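Local atomic coordinates of penicillin-binding protein PbpB (Mycobacterium tuberculosis, PDB entry 6KGU), a protein that cross-links peptidoglycan in the synthesis of the mycobacterial cell wall and is inactivated by beta-lactam antibiotics such as aztreonam. Residues T389-A401 with A499-I513. Numbering follows the deposited sequence.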
loop_
_atom_site.group_PDB
_atom_site.type_symbol
_atom_site.label_atom_id
_atom_site.label_comp_id
_atom_site.label_asym_id
_atom_site.label_seq_id
_atom_site.Cartn_x
_atom_site.Cartn_y
_atom_site.Cartn_z
ATOM N N THR A 389 -4.598 3.549 5.623
ATOM C CA THR A 389 -3.163 3.551 5.421
ATOM C C THR A 389 -2.809 3.037 4.030
ATOM O O THR A 389 -3.612 2.402 3.339
ATOM C CB THR A 389 -2.475 2.701 6.484
ATOM O OG1 THR A 389 -2.862 1.340 6.310
ATOM C CG2 THR A 389 -2.898 3.165 7.885
ATOM N N LEU A 390 -1.574 3.333 3.620
ATOM C CA LEU A 390 -1.034 2.758 2.394
ATOM C C LEU A 390 -1.097 1.236 2.419
ATOM O O LEU A 390 -1.404 0.600 1.400
ATOM C CB LEU A 390 0.415 3.227 2.189
ATOM C CG LEU A 390 0.993 2.865 0.813
ATOM C CD1 LEU A 390 0.057 3.345 -0.275
ATOM C CD2 LEU A 390 2.405 3.464 0.605
ATOM N N LEU A 391 -0.794 0.627 3.571
ATOM C CA LEU A 391 -0.815 -0.833 3.645
ATOM C C LEU A 391 -2.229 -1.377 3.462
ATOM O O LEU A 391 -2.435 -2.372 2.753
ATOM C CB LEU A 391 -0.225 -1.306 4.982
ATOM C CG LEU A 391 -0.196 -2.820 5.172
ATOM C CD1 LEU A 391 0.678 -3.505 4.109
ATOM C CD2 LEU A 391 0.290 -3.172 6.587
ATOM N N GLN A 392 -3.213 -0.758 4.134
ATOM C CA GLN A 392 -4.611 -1.136 3.934
ATOM C C GLN A 392 -5.022 -0.990 2.469
ATOM O O GLN A 392 -5.683 -1.868 1.905
ATOM C CB GLN A 392 -5.515 -0.259 4.805
ATOM C CG GLN A 392 -5.492 -0.616 6.282
ATOM C CD GLN A 392 -6.346 0.319 7.098
ATOM O OE1 GLN A 392 -6.411 1.513 6.803
ATOM N NE2 GLN A 392 -6.999 -0.210 8.142
ATOM N N MET A 393 -4.690 0.150 1.858
ATOM C CA MET A 393 -5.019 0.370 0.451
ATOM C C MET A 393 -4.440 -0.737 -0.414
ATOM O O MET A 393 -5.152 -1.360 -1.212
ATOM C CB MET A 393 -4.484 1.739 0.008
ATOM C CG MET A 393 -4.799 2.120 -1.433
ATOM S SD MET A 393 -3.916 3.629 -1.926
ATOM C CE MET A 393 -2.501 2.932 -2.782
ATOM N N THR A 394 -3.144 -1.005 -0.249
ATOM C CA THR A 394 -2.494 -2.073 -0.995
ATOM C C THR A 394 -3.119 -3.432 -0.685
ATOM O O THR A 394 -3.228 -4.289 -1.567
ATOM C CB THR A 394 -0.997 -2.066 -0.681
ATOM O OG1 THR A 394 -0.494 -0.737 -0.867
ATOM C CG2 THR A 394 -0.247 -2.994 -1.597
ATOM N N GLY A 395 -3.537 -3.645 0.564
ATOM C CA GLY A 395 -4.141 -4.919 0.924
ATOM C C GLY A 395 -5.472 -5.151 0.231
ATOM O O GLY A 395 -5.822 -6.298 -0.080
ATOM N N MET A 396 -6.216 -4.073 -0.046
ATOM C CA MET A 396 -7.455 -4.180 -0.818
ATOM C C MET A 396 -7.198 -4.778 -2.185
ATOM O O MET A 396 -7.942 -5.651 -2.647
ATOM C CB MET A 396 -8.102 -2.803 -0.988
ATOM C CG MET A 396 -8.823 -2.284 0.227
ATOM S SD MET A 396 -10.214 -1.249 -0.249
ATOM C CE MET A 396 -9.413 0.217 -0.901
ATOM N N TYR A 397 -6.173 -4.274 -2.875
ATOM C CA TYR A 397 -5.887 -4.756 -4.220
ATOM C C TYR A 397 -5.293 -6.159 -4.177
ATOM O O TYR A 397 -5.441 -6.927 -5.135
ATOM C CB TYR A 397 -4.973 -3.753 -4.942
ATOM C CG TYR A 397 -5.756 -2.537 -5.394
ATOM C CD1 TYR A 397 -6.264 -1.631 -4.465
ATOM C CD2 TYR A 397 -6.031 -2.314 -6.747
ATOM C CE1 TYR A 397 -7.017 -0.514 -4.867
ATOM C CE2 TYR A 397 -6.786 -1.216 -7.157
ATOM C CZ TYR A 397 -7.276 -0.321 -6.208
ATOM O OH TYR A 397 -8.014 0.778 -6.593
ATOM N N GLN A 398 -4.664 -6.522 -3.054
ATOM C CA GLN A 398 -4.193 -7.894 -2.879
ATOM C C GLN A 398 -5.351 -8.882 -2.888
ATOM O O GLN A 398 -5.224 -9.997 -3.421
ATOM C CB GLN A 398 -3.391 -8.012 -1.579
ATOM C CG GLN A 398 -2.791 -9.394 -1.357
ATOM C CD GLN A 398 -3.770 -10.348 -0.742
ATOM O OE1 GLN A 398 -4.717 -9.933 -0.064
ATOM N NE2 GLN A 398 -3.574 -11.633 -0.992
ATOM N N ALA A 399 -6.488 -8.501 -2.289
ATOM C CA ALA A 399 -7.654 -9.382 -2.282
ATOM C C ALA A 399 -8.086 -9.716 -3.702
ATOM O O ALA A 399 -8.403 -10.870 -4.024
ATOM C CB ALA A 399 -8.816 -8.720 -1.529
ATOM N N ILE A 400 -8.125 -8.695 -4.560
ATOM C CA ILE A 400 -8.538 -8.874 -5.942
ATOM C C ILE A 400 -7.463 -9.617 -6.724
ATOM O O ILE A 400 -7.761 -10.442 -7.595
ATOM C CB ILE A 400 -8.847 -7.488 -6.544
ATOM C CG1 ILE A 400 -10.124 -6.916 -5.910
ATOM C CG2 ILE A 400 -8.920 -7.548 -8.072
ATOM C CD1 ILE A 400 -11.368 -7.794 -6.157
ATOM N N ALA A 401 -6.194 -9.328 -6.428
ATOM C CA ALA A 401 -5.097 -10.058 -7.056
ATOM C C ALA A 401 -5.171 -11.554 -6.735
ATOM O O ALA A 401 -4.892 -12.396 -7.594
ATOM C CB ALA A 401 -3.764 -9.487 -6.577
ATOM N N ALA A 499 -2.580 2.278 -7.078
ATOM C CA ALA A 499 -2.481 0.897 -6.627
ATOM C C ALA A 499 -2.673 0.027 -7.852
ATOM O O ALA A 499 -3.582 0.280 -8.645
ATOM C CB ALA A 499 -3.525 0.560 -5.558
ATOM N N GLY A 500 -1.806 -0.966 -8.029
ATOM C CA GLY A 500 -1.933 -1.801 -9.204
ATOM C C GLY A 500 -1.463 -3.214 -8.940
ATOM O O GLY A 500 -0.940 -3.540 -7.871
ATOM N N ILE A 501 -1.639 -4.049 -9.958
ATOM C CA ILE A 501 -1.368 -5.481 -9.887
ATOM C C ILE A 501 -0.536 -5.855 -11.103
ATOM O O ILE A 501 -0.875 -5.471 -12.228
ATOM C CB ILE A 501 -2.680 -6.291 -9.851
ATOM C CG1 ILE A 501 -3.502 -5.932 -8.593
ATOM C CG2 ILE A 501 -2.414 -7.787 -9.938
ATOM C CD1 ILE A 501 -4.975 -6.403 -8.636
ATOM N N ALA A 502 0.568 -6.558 -10.872
ATOM C CA ALA A 502 1.376 -7.141 -11.948
ATOM C C ALA A 502 1.319 -8.680 -11.867
ATOM O O ALA A 502 1.862 -9.265 -10.929
ATOM C CB ALA A 502 2.813 -6.654 -11.855
ATOM N N THR A 503 0.621 -9.346 -12.785
ATOM C CA THR A 503 -0.240 -8.748 -13.798
ATOM C C THR A 503 -1.672 -9.259 -13.629
ATOM O O THR A 503 -1.940 -10.117 -12.785
ATOM C CB THR A 503 0.206 -9.121 -15.207
ATOM O OG1 THR A 503 0.117 -10.542 -15.324
ATOM C CG2 THR A 503 1.638 -8.686 -15.460
ATOM N N ALA A 504 -2.572 -8.778 -14.486
ATOM C CA ALA A 504 -3.979 -9.159 -14.369
ATOM C C ALA A 504 -4.180 -10.640 -14.659
ATOM O O ALA A 504 -4.975 -11.312 -13.989
ATOM C CB ALA A 504 -4.836 -8.321 -15.315
ATOM N N ASP A 505 -3.472 -11.170 -15.657
ATOM C CA ASP A 505 -3.682 -12.564 -16.008
ATOM C C ASP A 505 -2.869 -13.495 -15.125
ATOM O O ASP A 505 -3.235 -14.662 -14.977
ATOM C CB ASP A 505 -3.342 -12.783 -17.473
ATOM C CG ASP A 505 -1.886 -12.465 -17.784
ATOM O OD1 ASP A 505 -1.414 -11.346 -17.473
ATOM O OD2 ASP A 505 -1.201 -13.354 -18.309
ATOM N N ASN A 506 -1.798 -12.996 -14.517
ATOM C CA ASN A 506 -0.990 -13.771 -13.574
ATOM C C ASN A 506 -0.526 -12.862 -12.438
ATOM O O ASN A 506 0.593 -12.331 -12.455
ATOM C CB ASN A 506 0.200 -14.421 -14.284
ATOM C CG ASN A 506 0.971 -15.353 -13.375
ATOM O OD1 ASN A 506 0.476 -15.762 -12.332
ATOM N ND2 ASN A 506 2.188 -15.677 -13.759
ATOM N N PRO A 507 -1.367 -12.659 -11.421
ATOM C CA PRO A 507 -0.992 -11.753 -10.324
ATOM C C PRO A 507 0.193 -12.291 -9.536
ATOM O O PRO A 507 0.145 -13.389 -8.975
ATOM C CB PRO A 507 -2.268 -11.683 -9.471
ATOM C CG PRO A 507 -3.375 -11.984 -10.452
ATOM C CD PRO A 507 -2.781 -13.062 -11.331
ATOM N N ARG A 508 1.266 -11.510 -9.505
ATOM C CA ARG A 508 2.446 -11.806 -8.704
ATOM C C ARG A 508 2.759 -10.729 -7.676
ATOM O O ARG A 508 3.203 -11.046 -6.568
ATOM C CB ARG A 508 3.676 -11.986 -9.615
ATOM C CG ARG A 508 3.518 -13.022 -10.732
ATOM C CD ARG A 508 4.603 -12.791 -11.805
ATOM N NE ARG A 508 4.535 -13.738 -12.917
ATOM C CZ ARG A 508 5.430 -14.691 -13.148
ATOM N NH1 ARG A 508 6.484 -14.821 -12.354
ATOM N NH2 ARG A 508 5.291 -15.499 -14.187
ATOM N N TYR A 509 2.567 -9.463 -8.031
ATOM C CA TYR A 509 2.965 -8.337 -7.203
ATOM C C TYR A 509 1.828 -7.336 -7.122
ATOM O O TYR A 509 1.149 -7.063 -8.118
ATOM C CB TYR A 509 4.199 -7.644 -7.752
ATOM C CG TYR A 509 5.400 -8.554 -7.823
ATOM C CD1 TYR A 509 6.064 -8.951 -6.667
ATOM C CD2 TYR A 509 5.860 -9.021 -9.041
ATOM C CE1 TYR A 509 7.162 -9.794 -6.736
ATOM C CE2 TYR A 509 6.966 -9.863 -9.118
ATOM C CZ TYR A 509 7.607 -10.241 -7.964
ATOM O OH TYR A 509 8.705 -11.072 -8.044
ATOM N N VAL A 510 1.627 -6.792 -5.929
ATOM C CA VAL A 510 0.657 -5.733 -5.707
ATOM C C VAL A 510 1.436 -4.526 -5.209
ATOM O O VAL A 510 2.237 -4.647 -4.275
ATOM C CB VAL A 510 -0.428 -6.168 -4.707
ATOM C CG1 VAL A 510 -1.559 -5.155 -4.661
ATOM C CG2 VAL A 510 -0.947 -7.562 -5.070
ATOM N N ILE A 511 1.232 -3.378 -5.849
ATOM C CA ILE A 511 2.031 -2.191 -5.590
ATOM C C ILE A 511 1.103 -1.044 -5.219
ATOM O O ILE A 511 0.204 -0.709 -5.993
ATOM C CB ILE A 511 2.891 -1.817 -6.806
ATOM C CG1 ILE A 511 3.855 -2.961 -7.142
ATOM C CG2 ILE A 511 3.646 -0.493 -6.506
ATOM C CD1 ILE A 511 4.475 -2.868 -8.513
ATOM N N GLY A 512 1.338 -0.431 -4.057
ATOM C CA GLY A 512 0.603 0.762 -3.642
ATOM C C GLY A 512 1.549 1.923 -3.399
ATOM O O GLY A 512 2.612 1.750 -2.798
ATOM N N ILE A 513 1.153 3.107 -3.858
ATOM C CA ILE A 513 2.002 4.303 -3.831
ATOM C C ILE A 513 1.156 5.479 -3.351
ATOM O O ILE A 513 -0.018 5.594 -3.712
ATOM C CB ILE A 513 2.587 4.624 -5.230
ATOM C CG1 ILE A 513 3.526 3.520 -5.718
ATOM C CG2 ILE A 513 3.339 5.986 -5.255
ATOM C CD1 ILE A 513 3.664 3.523 -7.230
#
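In the transpeptidase domain, which has the fold shared by penicillin-binding proteins and serine beta-lactamases, helix 390-401 packs on one face of the central antiparallel sheet, over the hairpin of strands 493-502 and 509-516. Its axis runs 38° from that of strand 499-502 and 7.7 Å from that of strand 509-513. No hydrogen bond joins the two segments; apolar contacts hold them together. Ala499 lies under the ring of Tyr397 in a CH-pi contact, CB standing 3.6 Å from the ring centroid, almost on the ring normal. The hydroxyl of Tyr397 donates to Val270 O, directly after Ser269, the probable acyl-ester nucleophile, so this ring ties the sheet to the residues just ahead of helix 272-281, whose Ile273 it also touches. Val510 splits its two methyls between neighbouring turns of the helix: CG1, anti to the backbone N (chi1 -170°), meets Tyr397 CB at 3.7 Å and also lies against Thr394 O, whereas CG2 turns to Ala401 CB. Ile501 brings CD1 up beneath the last helical turn, 3.6 Å from Tyr397 O and close to Ala401, its chain crossing that of Ile400 at about a right angle. The backbones come closest at Thr394 and Gly512, whose CA atoms are 5.0 Å apart, and the bare glycine lets the threonine sit directly on the strand. Met393, bent at chi3, tucks CE between Ala499 CB and Ile513 O, while Leu390 rests CD1 on the Gly512-Ile513 peptide. On the far side of the sheet, Ile511 and Ile513 face helix 531-544. Thr394 OG1 touches Gly512 CA at 3.3 Å and donates back to Leu390 O, 2.8 Å away, reaching that carbonyl from the opposite face to Thr394 N.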